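Local coordinates for A-type flavoprotein (PDB 2Q9U) that binds flavin mononucleotide and an oxo-bridged diiron centre and probably scavenges dioxygen by transferring electrons from the flavin to the irons, at residues G139-K144 and C161-I166; K79-N84 and A104-T109; I146-L151 and R212-V217; F173-A178 and V232-D237. All blocks are in the same frame, centred on the assembly; numbering follows the deposited sequence.

Contact 1 of 4, residues G139-K144 and C161-I166; sequences GKRTLK and CPEDKI
The carboxylate of Glu163 grips Thr142 with both oxygens. OE1 of Glu163 accepts the backbone N of Thr142 at 2.7 Å, and the N-H points almost straight at it (171°). The donor stands well above the carboxylate plane. OE2 of Glu163 accepts the hydroxyl of Thr142 on its syn lone pair, with 2.8 Å between OG1 and OE2. Thr142 holds OG1 between its own N and carbonyl carbon (chi1 64°), which brings hydroxyl and amide to the same carboxylate. The two bonds fix the rotation of the Glu163 carboxylate. A second acid, Asp164, meets Arg141. OD2 of Asp164 lies 2.7 Å from NE of Arg141 in a salt bridge at the edge of the guanidinium, and the two flat groups are nearly perpendicular (89°). NH1 of Arg141 has a second salt bridge with Asp48, and NH2 bonds to O of Pro15. Apolar contacts join in. CD2 of Leu143 touches CB of Cys161 at 3.8 Å, and the side chain of Lys144 lies across the Pro162 ring. Cys161 faces both Lys165 and Ile166, which makes a G1 beta bulge. The turn thus closes the hairpin of strands 157-161 and 166-170 against the start of strand 142-147, in the metallo-beta-lactamase-like domain.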
loop_
_atom_site.group_PDB
_atom_site.type_symbol
_atom_site.label_atom_id
_atom_site.label_comp_id
_atom_site.label_asym_id
_atom_site.label_seq_id
_atom_site.Cartn_x
_atom_site.Cartn_y
_atom_site.Cartn_z
ATOM N N GLY A 139 24.415 -42.969 -10.512
ATOM C CA GLY A 139 25.866 -43.216 -10.458
ATOM C C GLY A 139 26.250 -43.798 -9.121
ATOM O O GLY A 139 25.832 -44.902 -8.776
ATOM N N LYS A 140 27.045 -43.046 -8.359
ATOM C CA LYS A 140 27.322 -43.367 -6.961
ATOM C C LYS A 140 26.041 -43.311 -6.134
ATOM O O LYS A 140 25.886 -44.060 -5.163
ATOM C CB LYS A 140 28.382 -42.409 -6.384
ATOM C CG LYS A 140 29.675 -42.458 -7.156
ATOM C CD LYS A 140 30.897 -42.432 -6.241
ATOM C CE LYS A 140 31.949 -43.436 -6.736
ATOM N NZ LYS A 140 31.434 -44.851 -6.668
ATOM N N ARG A 141 25.117 -42.440 -6.532
ATOM C CA ARG A 141 23.883 -42.235 -5.778
ATOM C C ARG A 141 22.697 -42.944 -6.432
ATOM O O ARG A 141 22.713 -43.256 -7.624
ATOM C CB ARG A 141 23.581 -40.727 -5.600
ATOM C CG ARG A 141 24.663 -39.953 -4.838
ATOM C CD ARG A 141 24.359 -38.446 -4.821
ATOM N NE ARG A 141 25.456 -37.608 -4.319
ATOM C CZ ARG A 141 26.514 -37.243 -5.048
ATOM N NH1 ARG A 141 26.677 -37.708 -6.284
ATOM N NH2 ARG A 141 27.445 -36.439 -4.526
ATOM N N THR A 142 21.686 -43.229 -5.632
ATOM C CA THR A 142 20.372 -43.590 -6.142
ATOM C C THR A 142 19.336 -42.610 -5.582
ATOM O O THR A 142 19.590 -41.924 -4.576
ATOM C CB THR A 142 19.970 -45.013 -5.766
ATOM O OG1 THR A 142 19.833 -45.132 -4.339
ATOM C CG2 THR A 142 21.013 -46.030 -6.273
ATOM N N LEU A 143 18.195 -42.533 -6.250
ATOM C CA LEU A 143 17.087 -41.676 -5.820
ATOM C C LEU A 143 15.800 -42.467 -5.704
ATOM O O LEU A 143 15.481 -43.295 -6.585
ATOM C CB LEU A 143 16.882 -40.533 -6.816
ATOM C CG LEU A 143 18.039 -39.553 -7.033
ATOM C CD1 LEU A 143 17.641 -38.545 -8.086
ATOM C CD2 LEU A 143 18.415 -38.868 -5.719
ATOM N N LYS A 144 15.078 -42.218 -4.601
ATOM C CA LYS A 144 13.747 -42.765 -4.332
ATOM C C LYS A 144 12.731 -41.617 -4.327
ATOM O O LYS A 144 13.102 -40.441 -4.155
ATOM C CB LYS A 144 13.709 -43.472 -2.971
ATOM C CG LYS A 144 14.835 -44.491 -2.772
ATOM C CD LYS A 144 14.576 -45.777 -3.549
ATOM C CE LYS A 144 13.578 -46.678 -2.826
ATOM N NZ LYS A 144 12.271 -46.507 -3.461
ATOM N N CYS A 161 17.529 -39.341 -1.249
ATOM C CA CYS A 161 18.765 -40.002 -1.644
ATOM C C CYS A 161 19.312 -40.816 -0.471
ATOM O O CYS A 161 19.772 -40.243 0.511
ATOM C CB CYS A 161 19.797 -38.978 -2.133
ATOM S SG CYS A 161 21.439 -39.751 -2.497
ATOM N N PRO A 162 19.252 -42.163 -0.569
ATOM C CA PRO A 162 19.675 -43.031 0.533
ATOM C C PRO A 162 21.163 -42.964 0.880
ATOM O O PRO A 162 21.500 -43.155 2.046
ATOM C CB PRO A 162 19.313 -44.449 0.034
ATOM C CG PRO A 162 18.364 -44.246 -1.104
ATOM C CD PRO A 162 18.734 -42.931 -1.717
ATOM N N GLU A 163 22.040 -42.733 -0.110
ATOM C CA GLU A 163 23.497 -42.715 0.129
ATOM C C GLU A 163 23.952 -41.504 0.920
ATOM O O GLU A 163 24.812 -41.629 1.789
ATOM C CB GLU A 163 24.321 -42.801 -1.173
ATOM C CG GLU A 163 24.128 -44.101 -1.977
ATOM C CD GLU A 163 22.832 -44.104 -2.744
ATOM O OE1 GLU A 163 22.304 -42.985 -2.981
ATOM O OE2 GLU A 163 22.339 -45.202 -3.113
ATOM N N ASP A 164 23.384 -40.339 0.600
ATOM C CA ASP A 164 23.737 -39.087 1.251
ATOM C C ASP A 164 22.750 -38.653 2.352
ATOM O O ASP A 164 23.012 -37.679 3.069
ATOM C CB ASP A 164 23.903 -37.991 0.198
ATOM C CG ASP A 164 25.127 -38.217 -0.701
ATOM O OD1 ASP A 164 25.884 -39.169 -0.440
ATOM O OD2 ASP A 164 25.322 -37.448 -1.659
ATOM N N LYS A 165 21.633 -39.379 2.471
ATOM C CA LYS A 165 20.627 -39.167 3.515
ATOM C C LYS A 165 19.965 -37.794 3.316
ATOM O O LYS A 165 19.706 -37.055 4.287
ATOM C CB LYS A 165 21.226 -39.296 4.930
ATOM C CG LYS A 165 22.079 -40.603 5.172
ATOM C CD LYS A 165 21.240 -41.904 5.008
ATOM C CE LYS A 165 22.067 -43.166 5.305
ATOM N NZ LYS A 165 23.126 -43.380 4.240
ATOM N N ILE A 166 19.691 -37.479 2.052
ATOM C CA ILE A 166 19.079 -36.190 1.688
ATOM C C ILE A 166 17.616 -36.362 1.347
ATOM O O ILE A 166 17.251 -37.194 0.508
ATOM C CB ILE A 166 19.721 -35.572 0.436
ATOM C CG1 ILE A 166 21.240 -35.442 0.558
ATOM C CG2 ILE A 166 19.119 -34.174 0.156
ATOM C CD1 ILE A 166 21.916 -35.408 -0.820
#

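Contact 2 of 4, residues K79-N84 and A104-T109; sequences KYVVMN and ATFVCT
Val81 and Phe106 stand next to each other on one face of their paired strands, their side chains running in the same direction. The ring of Phe106 runs along the valine, with CE1 3.7 Å from CB of Val81, and the approach is oblique to the ring. CG of Met83 comes to the edge of the same ring, near its plane. CG2 of Val81 also reaches CB of Ala104. Tyr80, Val82, Thr105 and Val107 project from the other face of the sheet. There CG2 of Val107 touches CD1 of Tyr80 at 3.5 Å, and that methyl stands beside the backbone N, anti to the carbonyl carbon. CG of Lys79 stands over the rim of one face of the Tyr80 ring. CG2 of Val82 meets CB of Val107 at 4.1 Å. The backbones bond in parallel register. Thr105 bonds through N to O of Lys79 and through O to N of Val81; Val107 does the same with Val81 and Met83. This is the parallel pair of the beta-alpha-beta unit that includes helix 94-97. Water joins both ends, between NZ of Lys79 and OG1 of Thr105, and between O of Met83 and N of Thr109. The strands are thus joined by backbone bonds and apolar side-chain packing, and each bridging water sits at an end.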
loop_
_atom_site.group_PDB
_atom_site.type_symbol
_atom_site.label_atom_id
_atom_site.label_comp_id
_atom_site.label_asym_id
_atom_site.label_seq_id
_atom_site.Cartn_x
_atom_site.Cartn_y
_atom_site.Cartn_z
ATOM N N LYS A 79 21.391 -35.425 -17.591
ATOM C CA LYS A 79 20.672 -36.680 -17.916
ATOM C C LYS A 79 19.246 -36.731 -17.355
ATOM O O LYS A 79 18.338 -37.230 -18.020
ATOM C CB LYS A 79 21.469 -37.916 -17.445
ATOM C CG LYS A 79 20.692 -39.286 -17.541
ATOM C CD LYS A 79 20.389 -39.668 -19.015
ATOM C CE LYS A 79 19.540 -40.942 -19.134
ATOM N NZ LYS A 79 19.408 -41.295 -20.595
ATOM N N TYR A 80 19.059 -36.236 -16.126
ATOM C CA TYR A 80 17.743 -36.255 -15.470
ATOM C C TYR A 80 17.378 -34.888 -14.888
ATOM O O TYR A 80 18.221 -34.189 -14.277
ATOM C CB TYR A 80 17.681 -37.298 -14.338
ATOM C CG TYR A 80 17.906 -38.722 -14.802
ATOM C CD1 TYR A 80 16.970 -39.368 -15.622
ATOM C CD2 TYR A 80 19.051 -39.421 -14.430
ATOM C CE1 TYR A 80 17.189 -40.685 -16.064
ATOM C CE2 TYR A 80 19.269 -40.739 -14.856
ATOM C CZ TYR A 80 18.335 -41.356 -15.681
ATOM O OH TYR A 80 18.569 -42.660 -16.101
ATOM N N VAL A 81 16.123 -34.523 -15.081
ATOM C CA VAL A 81 15.505 -33.403 -14.340
ATOM C C VAL A 81 14.331 -33.998 -13.581
ATOM O O VAL A 81 13.349 -34.465 -14.178
ATOM C CB VAL A 81 15.035 -32.272 -15.256
ATOM C CG1 VAL A 81 14.461 -31.112 -14.417
ATOM C CG2 VAL A 81 16.183 -31.785 -16.136
ATOM N N VAL A 82 14.467 -34.006 -12.263
ATOM C CA VAL A 82 13.468 -34.549 -11.378
ATOM C C VAL A 82 12.513 -33.435 -10.956
ATOM O O VAL A 82 12.939 -32.415 -10.399
ATOM C CB VAL A 82 14.109 -35.157 -10.115
ATOM C CG1 VAL A 82 13.048 -35.561 -9.100
ATOM C CG2 VAL A 82 15.064 -36.340 -10.461
ATOM N N MET A 83 11.221 -33.677 -11.161
ATOM C CA MET A 83 10.161 -32.719 -10.828
ATOM C C MET A 83 9.265 -33.258 -9.721
ATOM O O MET A 83 8.631 -34.284 -9.882
ATOM C CB MET A 83 9.333 -32.383 -12.095
ATOM C CG MET A 83 10.127 -31.638 -13.190
ATOM S SD MET A 83 10.876 -30.071 -12.681
ATOM C CE MET A 83 9.427 -29.045 -12.422
ATOM N N ASN A 84 9.244 -32.564 -8.575
ATOM C CA ASN A 84 8.537 -33.037 -7.395
ATOM C C ASN A 84 7.103 -32.554 -7.381
ATOM O O ASN A 84 6.297 -33.056 -6.598
ATOM C CB ASN A 84 9.232 -32.489 -6.134
ATOM C CG ASN A 84 10.546 -33.180 -5.846
ATOM O OD1 ASN A 84 11.606 -32.530 -5.739
ATOM N ND2 ASN A 84 10.494 -34.487 -5.716
ATOM N N ALA A 104 18.182 -34.706 -21.680
ATOM C CA ALA A 104 17.574 -35.042 -20.398
ATOM C C ALA A 104 16.285 -35.837 -20.526
ATOM O O ALA A 104 15.564 -35.704 -21.500
ATOM C CB ALA A 104 17.317 -33.751 -19.591
ATOM N N THR A 105 16.010 -36.638 -19.512
ATOM C CA THR A 105 14.729 -37.280 -19.298
ATOM C C THR A 105 14.108 -36.639 -18.052
ATOM O O THR A 105 14.781 -36.476 -17.032
ATOM C CB THR A 105 14.927 -38.798 -19.066
ATOM O OG1 THR A 105 15.485 -39.385 -20.258
ATOM C CG2 THR A 105 13.631 -39.498 -18.740
ATOM N N PHE A 106 12.829 -36.287 -18.156
ATOM C CA PHE A 106 12.086 -35.673 -17.057
ATOM C C PHE A 106 11.501 -36.792 -16.206
ATOM O O PHE A 106 10.814 -37.678 -16.730
ATOM C CB PHE A 106 11.026 -34.695 -17.602
ATOM C CG PHE A 106 11.626 -33.433 -18.111
ATOM C CD1 PHE A 106 11.861 -32.358 -17.242
ATOM C CD2 PHE A 106 12.041 -33.335 -19.440
ATOM C CE1 PHE A 106 12.477 -31.183 -17.701
ATOM C CE2 PHE A 106 12.658 -32.185 -19.908
ATOM C CZ PHE A 106 12.877 -31.097 -19.032
ATOM N N VAL A 107 11.822 -36.763 -14.913
ATOM C CA VAL A 107 11.509 -37.857 -14.002
ATOM C C VAL A 107 10.492 -37.357 -12.993
ATOM O O VAL A 107 10.751 -36.396 -12.271
ATOM C CB VAL A 107 12.766 -38.309 -13.213
ATOM C CG1 VAL A 107 12.427 -39.430 -12.242
ATOM C CG2 VAL A 107 13.907 -38.722 -14.148
ATOM N N CYS A 108 9.341 -38.021 -12.934
ATOM C CA CYS A 108 8.297 -37.640 -12.005
ATOM C C CYS A 108 7.244 -38.728 -11.948
ATOM O O CYS A 108 7.300 -39.701 -12.705
ATOM C CB CYS A 108 7.658 -36.313 -12.471
ATOM S SG CYS A 108 7.005 -36.365 -14.191
ATOM N N THR A 109 6.282 -38.555 -11.052
ATOM C CA THR A 109 5.159 -39.476 -10.921
ATOM C C THR A 109 4.159 -39.213 -12.056
ATOM O O THR A 109 4.225 -38.194 -12.746
ATOM C CB THR A 109 4.428 -39.279 -9.577
ATOM O OG1 THR A 109 3.924 -37.941 -9.514
ATOM C CG2 THR A 109 5.349 -39.554 -8.364
HETATM O O HOH W 1 17.900 -38.931 -21.217
HETATM O O HOH W 2 6.782 -36.208 -9.076
#

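Contact 3 of 4, residues I146-L151 and R212-V217; sequences IPVPLL and RKALEV
Strand 142-147 runs out at Pro147 into a type II beta turn from Val148 to Leu151, closed by the bond from N of Leu151 to O of Val148 (3.0 Å), and this end packs on helix 208-219. The small side chain of Ala214 faces the turn. Its CB is met by CG1 of Val148 at 3.7 Å and by CD2 of Leu151 at 3.6 Å. The leucine chain leaves with CG anti to its backbone N (chi1 -165°), which carries CD2 to the alanine. One turn further along the helix, CG1 of Val217 meets CG2 of Ile146 at 3.7 Å, and the two side chains run antiparallel past one another. In the metallo-beta-lactamase-like domain this is helix-on-sheet packing: the helix covers the end of a strand and the turn that follows it. Lys213 adds the polar bond. Its chain is kinked along its length and passes over Val148, with CE 3.4 Å from CA of Val148. NZ of Lys213 then donates a hydrogen bond to O of Pro149 at 2.8 Å, in the carbonyl plane and on a lone pair. NZ of Lys213 also lies 3.5 Å from CG of Pro149. At the corner of the turn, Leu150 packs on Trp352 of the second subunit, an FMN-binding residue.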
loop_
_atom_site.group_PDB
_atom_site.type_symbol
_atom_site.label_atom_id
_atom_site.label_comp_id
_atom_site.label_asym_id
_atom_site.label_seq_id
_atom_site.Cartn_x
_atom_site.Cartn_y
_atom_site.Cartn_z
ATOM N N ILE A 146 8.882 -40.270 -2.943
ATOM C CA ILE A 146 7.859 -40.424 -1.924
ATOM C C ILE A 146 6.664 -39.519 -2.292
ATOM O O ILE A 146 6.701 -38.288 -2.053
ATOM C CB ILE A 146 8.389 -40.033 -0.523
ATOM C CG1 ILE A 146 9.625 -40.866 -0.125
ATOM C CG2 ILE A 146 7.267 -40.173 0.487
ATOM C CD1 ILE A 146 10.421 -40.285 1.095
ATOM N N PRO A 147 5.615 -40.106 -2.894
ATOM C CA PRO A 147 4.435 -39.304 -3.181
ATOM C C PRO A 147 3.849 -38.794 -1.867
ATOM O O PRO A 147 3.784 -39.530 -0.860
ATOM C CB PRO A 147 3.495 -40.299 -3.873
ATOM C CG PRO A 147 4.450 -41.324 -4.493
ATOM C CD PRO A 147 5.443 -41.500 -3.362
ATOM N N VAL A 148 3.505 -37.517 -1.843
ATOM C CA VAL A 148 2.802 -36.953 -0.684
ATOM C C VAL A 148 1.524 -36.267 -1.225
ATOM O O VAL A 148 1.409 -35.057 -1.183
ATOM C CB VAL A 148 3.721 -35.994 0.152
ATOM C CG1 VAL A 148 4.877 -36.777 0.910
ATOM C CG2 VAL A 148 4.324 -34.903 -0.725
ATOM N N PRO A 149 0.567 -37.048 -1.768
ATOM C CA PRO A 149 -0.592 -36.396 -2.397
ATOM C C PRO A 149 -1.367 -35.514 -1.424
ATOM O O PRO A 149 -1.556 -35.883 -0.270
ATOM C CB PRO A 149 -1.465 -37.577 -2.855
ATOM C CG PRO A 149 -1.014 -38.734 -2.036
ATOM C CD PRO A 149 0.467 -38.518 -1.867
ATOM N N LEU A 150 -1.770 -34.345 -1.922
ATOM C CA LEU A 150 -2.401 -33.274 -1.153
ATOM C C LEU A 150 -1.529 -32.757 -0.010
ATOM O O LEU A 150 -2.031 -32.367 1.045
ATOM C CB LEU A 150 -3.834 -33.619 -0.698
ATOM C CG LEU A 150 -4.893 -33.757 -1.800
ATOM C CD1 LEU A 150 -6.210 -34.185 -1.161
ATOM C CD2 LEU A 150 -5.082 -32.452 -2.632
ATOM N N LEU A 151 -0.213 -32.725 -0.246
ATOM C CA LEU A 151 0.713 -32.004 0.622
ATOM C C LEU A 151 1.659 -31.176 -0.251
ATOM O O LEU A 151 2.858 -31.466 -0.301
ATOM C CB LEU A 151 1.512 -32.980 1.530
ATOM C CG LEU A 151 2.263 -32.368 2.722
ATOM C CD1 LEU A 151 1.248 -31.844 3.736
ATOM C CD2 LEU A 151 3.215 -33.418 3.389
ATOM N N ARG A 212 0.807 -36.271 8.539
ATOM C CA ARG A 212 0.985 -37.454 9.388
ATOM C C ARG A 212 1.535 -38.608 8.541
ATOM O O ARG A 212 2.502 -39.266 8.943
ATOM C CB ARG A 212 -0.328 -37.851 10.080
ATOM C CG ARG A 212 -0.686 -36.970 11.298
ATOM C CD ARG A 212 -1.760 -37.625 12.198
ATOM N NE ARG A 212 -3.011 -37.900 11.486
ATOM C CZ ARG A 212 -3.992 -37.024 11.274
ATOM N NH1 ARG A 212 -3.901 -35.773 11.706
ATOM N NH2 ARG A 212 -5.083 -37.409 10.618
ATOM N N LYS A 213 0.955 -38.791 7.347
ATOM C CA LYS A 213 1.359 -39.862 6.405
ATOM C C LYS A 213 2.800 -39.668 5.963
ATOM O O LYS A 213 3.601 -40.608 5.936
ATOM C CB LYS A 213 0.418 -39.902 5.177
ATOM C CG LYS A 213 1.039 -39.626 3.747
ATOM C CD LYS A 213 1.099 -38.102 3.260
ATOM C CE LYS A 213 0.700 -37.897 1.811
ATOM N NZ LYS A 213 -0.810 -37.951 1.415
ATOM N N ALA A 214 3.125 -38.423 5.628
ATOM C CA ALA A 214 4.405 -38.095 5.063
ATOM C C ALA A 214 5.468 -38.298 6.132
ATOM O O ALA A 214 6.508 -38.882 5.855
ATOM C CB ALA A 214 4.401 -36.639 4.542
ATOM N N LEU A 215 5.190 -37.846 7.360
ATOM C CA LEU A 215 6.134 -38.007 8.461
ATOM C C LEU A 215 6.367 -39.486 8.809
ATOM O O LEU A 215 7.505 -39.891 9.096
ATOM C CB LEU A 215 5.708 -37.198 9.691
ATOM C CG LEU A 215 5.729 -35.666 9.509
ATOM C CD1 LEU A 215 5.139 -34.983 10.740
ATOM C CD2 LEU A 215 7.150 -35.161 9.206
ATOM N N GLU A 216 5.298 -40.273 8.755
ATOM C CA GLU A 216 5.382 -41.731 8.917
ATOM C C GLU A 216 6.412 -42.317 7.920
ATOM O O GLU A 216 7.366 -42.987 8.323
ATOM C CB GLU A 216 3.997 -42.364 8.748
ATOM C CG GLU A 216 3.831 -43.781 9.320
ATOM C CD GLU A 216 2.385 -44.308 9.255
ATOM O OE1 GLU A 216 1.550 -43.787 8.455
ATOM O OE2 GLU A 216 2.077 -45.268 10.017
ATOM N N VAL A 217 6.249 -42.030 6.632
ATOM C CA VAL A 217 7.192 -42.518 5.619
ATOM C C VAL A 217 8.629 -42.017 5.882
ATOM O O VAL A 217 9.591 -42.818 5.863
ATOM C CB VAL A 217 6.737 -42.180 4.170
ATOM C CG1 VAL A 217 7.737 -42.718 3.155
ATOM C CG2 VAL A 217 5.361 -42.779 3.888
#

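Contact 4 of 4, residues F173-A178 and V232-D237; sequences FGQHYA and VSWRGD
Phe173 turns its ring edge toward the face of the Trp234 indole in an offset edge-to-face pair, with 5.9 Å from the phenyl centroid to that of the five-membered ring and planes 64° apart. The indole is anchored as well. NE1 of Trp234 donates to O of Phe173 at 2.9 Å, with the acceptor in the ring plane and the donor on a carbonyl lone pair. That oxygen accepts a second bond, from NE2 of Gln175 at 3.0 Å, so two N-H groups hold it. The amide of Gln175 is itself gripped by the backbone of Val232. OE1 of Gln175 accepts N of Val232 at 2.8 Å, and NE2 donates to O of Val232 at 2.9 Å. The amide thus pairs with both polar backbone atoms of one residue, and three bonds fix its rotation. Chi1 of Gln175 is nearly eclipsed at -16°, and the bend at chi2 turns the amide toward Val232. CG2 of Val232 lies 3.3 Å from OE1 of Gln175, and CG1 of Val232 touches Tyr177 obliquely. The contact is buried. Helix 189-204 packs on it through Val192, which meets Val232 and Trp234, and helix 236-250 through Ala242, which meets Phe173 and Trp234. Ile226 of strand 225-228 also touches both aromatic residues.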
loop_
_atom_site.group_PDB
_atom_site.type_symbol
_atom_site.label_atom_id
_atom_site.label_comp_id
_atom_site.label_asym_id
_atom_site.label_seq_id
_atom_site.Cartn_x
_atom_site.Cartn_y
_atom_site.Cartn_z
ATOM N N PHE A 173 8.742 -28.284 4.358
ATOM C CA PHE A 173 9.791 -27.657 5.178
ATOM C C PHE A 173 10.211 -26.285 4.665
ATOM O O PHE A 173 11.205 -25.726 5.120
ATOM C CB PHE A 173 11.026 -28.560 5.368
ATOM C CG PHE A 173 10.724 -29.818 6.128
ATOM C CD1 PHE A 173 10.261 -30.959 5.452
ATOM C CD2 PHE A 173 10.866 -29.850 7.509
ATOM C CE1 PHE A 173 9.947 -32.133 6.172
ATOM C CE2 PHE A 173 10.561 -31.012 8.243
ATOM C CZ PHE A 173 10.100 -32.150 7.560
ATOM N N GLY A 174 9.412 -25.734 3.744
ATOM C CA GLY A 174 9.727 -24.450 3.134
ATOM C C GLY A 174 9.375 -23.249 3.984
ATOM O O GLY A 174 8.555 -23.335 4.929
ATOM N N GLN A 175 9.974 -22.102 3.630
ATOM C CA GLN A 175 9.526 -20.819 4.167
ATOM C C GLN A 175 9.753 -19.793 3.058
ATOM O O GLN A 175 10.731 -19.869 2.290
ATOM C CB GLN A 175 10.293 -20.370 5.436
ATOM C CG GLN A 175 11.124 -21.455 6.171
ATOM C CD GLN A 175 12.414 -21.808 5.427
ATOM O OE1 GLN A 175 13.206 -20.929 5.065
ATOM N NE2 GLN A 175 12.641 -23.095 5.218
ATOM N N HIS A 176 8.833 -18.835 2.977
ATOM C CA HIS A 176 8.988 -17.730 2.033
ATOM C C HIS A 176 9.953 -16.743 2.670
ATOM O O HIS A 176 9.582 -15.837 3.460
ATOM C CB HIS A 176 7.632 -17.113 1.673
ATOM C CG HIS A 176 6.771 -18.014 0.850
ATOM N ND1 HIS A 176 7.199 -18.592 -0.331
ATOM C CD2 HIS A 176 5.481 -18.400 1.016
ATOM C CE1 HIS A 176 6.217 -19.318 -0.840
ATOM N NE2 HIS A 176 5.162 -19.211 -0.046
ATOM N N TYR A 177 11.230 -16.986 2.388
ATOM C CA TYR A 177 12.305 -16.231 3.015
ATOM C C TYR A 177 13.443 -15.998 2.018
ATOM O O TYR A 177 14.106 -16.958 1.620
ATOM C CB TYR A 177 12.809 -16.987 4.259
ATOM C CG TYR A 177 13.883 -16.293 5.076
ATOM C CD1 TYR A 177 13.898 -14.907 5.233
ATOM C CD2 TYR A 177 14.897 -17.040 5.705
ATOM C CE1 TYR A 177 14.895 -14.276 6.010
ATOM C CE2 TYR A 177 15.866 -16.421 6.475
ATOM C CZ TYR A 177 15.873 -15.058 6.621
ATOM O OH TYR A 177 16.865 -14.476 7.384
ATOM N N ALA A 178 13.629 -14.745 1.572
ATOM C CA ALA A 178 14.734 -14.408 0.681
ATOM C C ALA A 178 15.972 -14.066 1.515
ATOM O O ALA A 178 15.932 -13.125 2.310
ATOM C CB ALA A 178 14.381 -13.193 -0.268
ATOM N N VAL A 232 15.332 -21.462 3.357
ATOM C CA VAL A 232 16.545 -22.144 3.799
ATOM C C VAL A 232 16.302 -23.636 4.010
ATOM O O VAL A 232 15.149 -24.099 4.170
ATOM C CB VAL A 232 17.186 -21.514 5.079
ATOM C CG1 VAL A 232 17.597 -20.083 4.803
ATOM C CG2 VAL A 232 16.225 -21.579 6.262
ATOM N N SER A 233 17.401 -24.375 3.982
ATOM C CA SER A 233 17.368 -25.822 4.161
ATOM C C SER A 233 17.845 -26.189 5.565
ATOM O O SER A 233 18.314 -25.329 6.331
ATOM C CB SER A 233 18.227 -26.480 3.073
ATOM O OG SER A 233 17.574 -26.332 1.838
ATOM N N TRP A 234 17.713 -27.471 5.907
ATOM C CA TRP A 234 17.775 -27.922 7.280
ATOM C C TRP A 234 18.829 -29.013 7.490
ATOM O O TRP A 234 18.969 -29.968 6.674
ATOM C CB TRP A 234 16.397 -28.477 7.716
ATOM C CG TRP A 234 15.272 -27.512 7.565
ATOM C CD1 TRP A 234 14.436 -27.357 6.472
ATOM C CD2 TRP A 234 14.849 -26.546 8.534
ATOM N NE1 TRP A 234 13.537 -26.334 6.713
ATOM C CE2 TRP A 234 13.768 -25.824 7.967
ATOM C CE3 TRP A 234 15.292 -26.208 9.824
ATOM C CZ2 TRP A 234 13.100 -24.806 8.655
ATOM C CZ3 TRP A 234 14.629 -25.158 10.512
ATOM C CH2 TRP A 234 13.548 -24.487 9.919
ATOM N N ARG A 235 19.540 -28.892 8.597
ATOM C CA ARG A 235 20.472 -29.892 9.067
ATOM C C ARG A 235 20.619 -29.815 10.619
ATOM O O ARG A 235 20.119 -28.961 11.222
ATOM C CB ARG A 235 21.820 -29.743 8.354
ATOM C CG ARG A 235 22.589 -28.519 8.808
ATOM C CD ARG A 235 23.747 -28.135 7.954
ATOM N NE ARG A 235 24.264 -26.804 8.179
ATOM C CZ ARG A 235 25.346 -26.325 7.607
ATOM N NH1 ARG A 235 26.053 -27.048 6.805
ATOM N NH2 ARG A 235 25.727 -25.131 7.856
ATOM N N GLY A 236 21.305 -30.771 11.190
ATOM C CA GLY A 236 21.502 -30.826 12.612
ATOM C C GLY A 236 20.332 -30.584 13.534
ATOM O O GLY A 236 19.235 -30.953 13.262
ATOM N N ASP A 237 20.608 -29.874 14.616
ATOM C CA ASP A 237 19.598 -29.504 15.577
ATOM C C ASP A 237 18.420 -28.743 14.993
ATOM O O ASP A 237 17.298 -29.004 15.370
ATOM C CB ASP A 237 20.150 -28.730 16.772
ATOM C CG ASP A 237 21.188 -29.509 17.568
ATOM O OD1 ASP A 237 21.123 -30.714 17.622
ATOM O OD2 ASP A 237 22.042 -28.889 18.130
#

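In the fold
All four contacts belong to the part of the chain that holds the diiron centre. Contact 1 and contact 2 have centres 15 Å apart and touch through Leu143 CD1 and Val82 CG2, 4.1 Å apart, where the two mixed sheets face each other in the sandwich. Contact 3 continues strand 142-147 from contact 1, and their centres lie 19 Å apart. Contact 4 reaches the same sheet from its far end at strand 234-235. The bound mu-oxo-diiron group is about 9 Å from the side chain of Leu151. It is about 10 Å from that of Met83 and about 11 Å from that of Gln175. Leu151 is also about 12 Å from a bound FMN, probably that of the second subunit, so contact 3 touches neither cofactor directly.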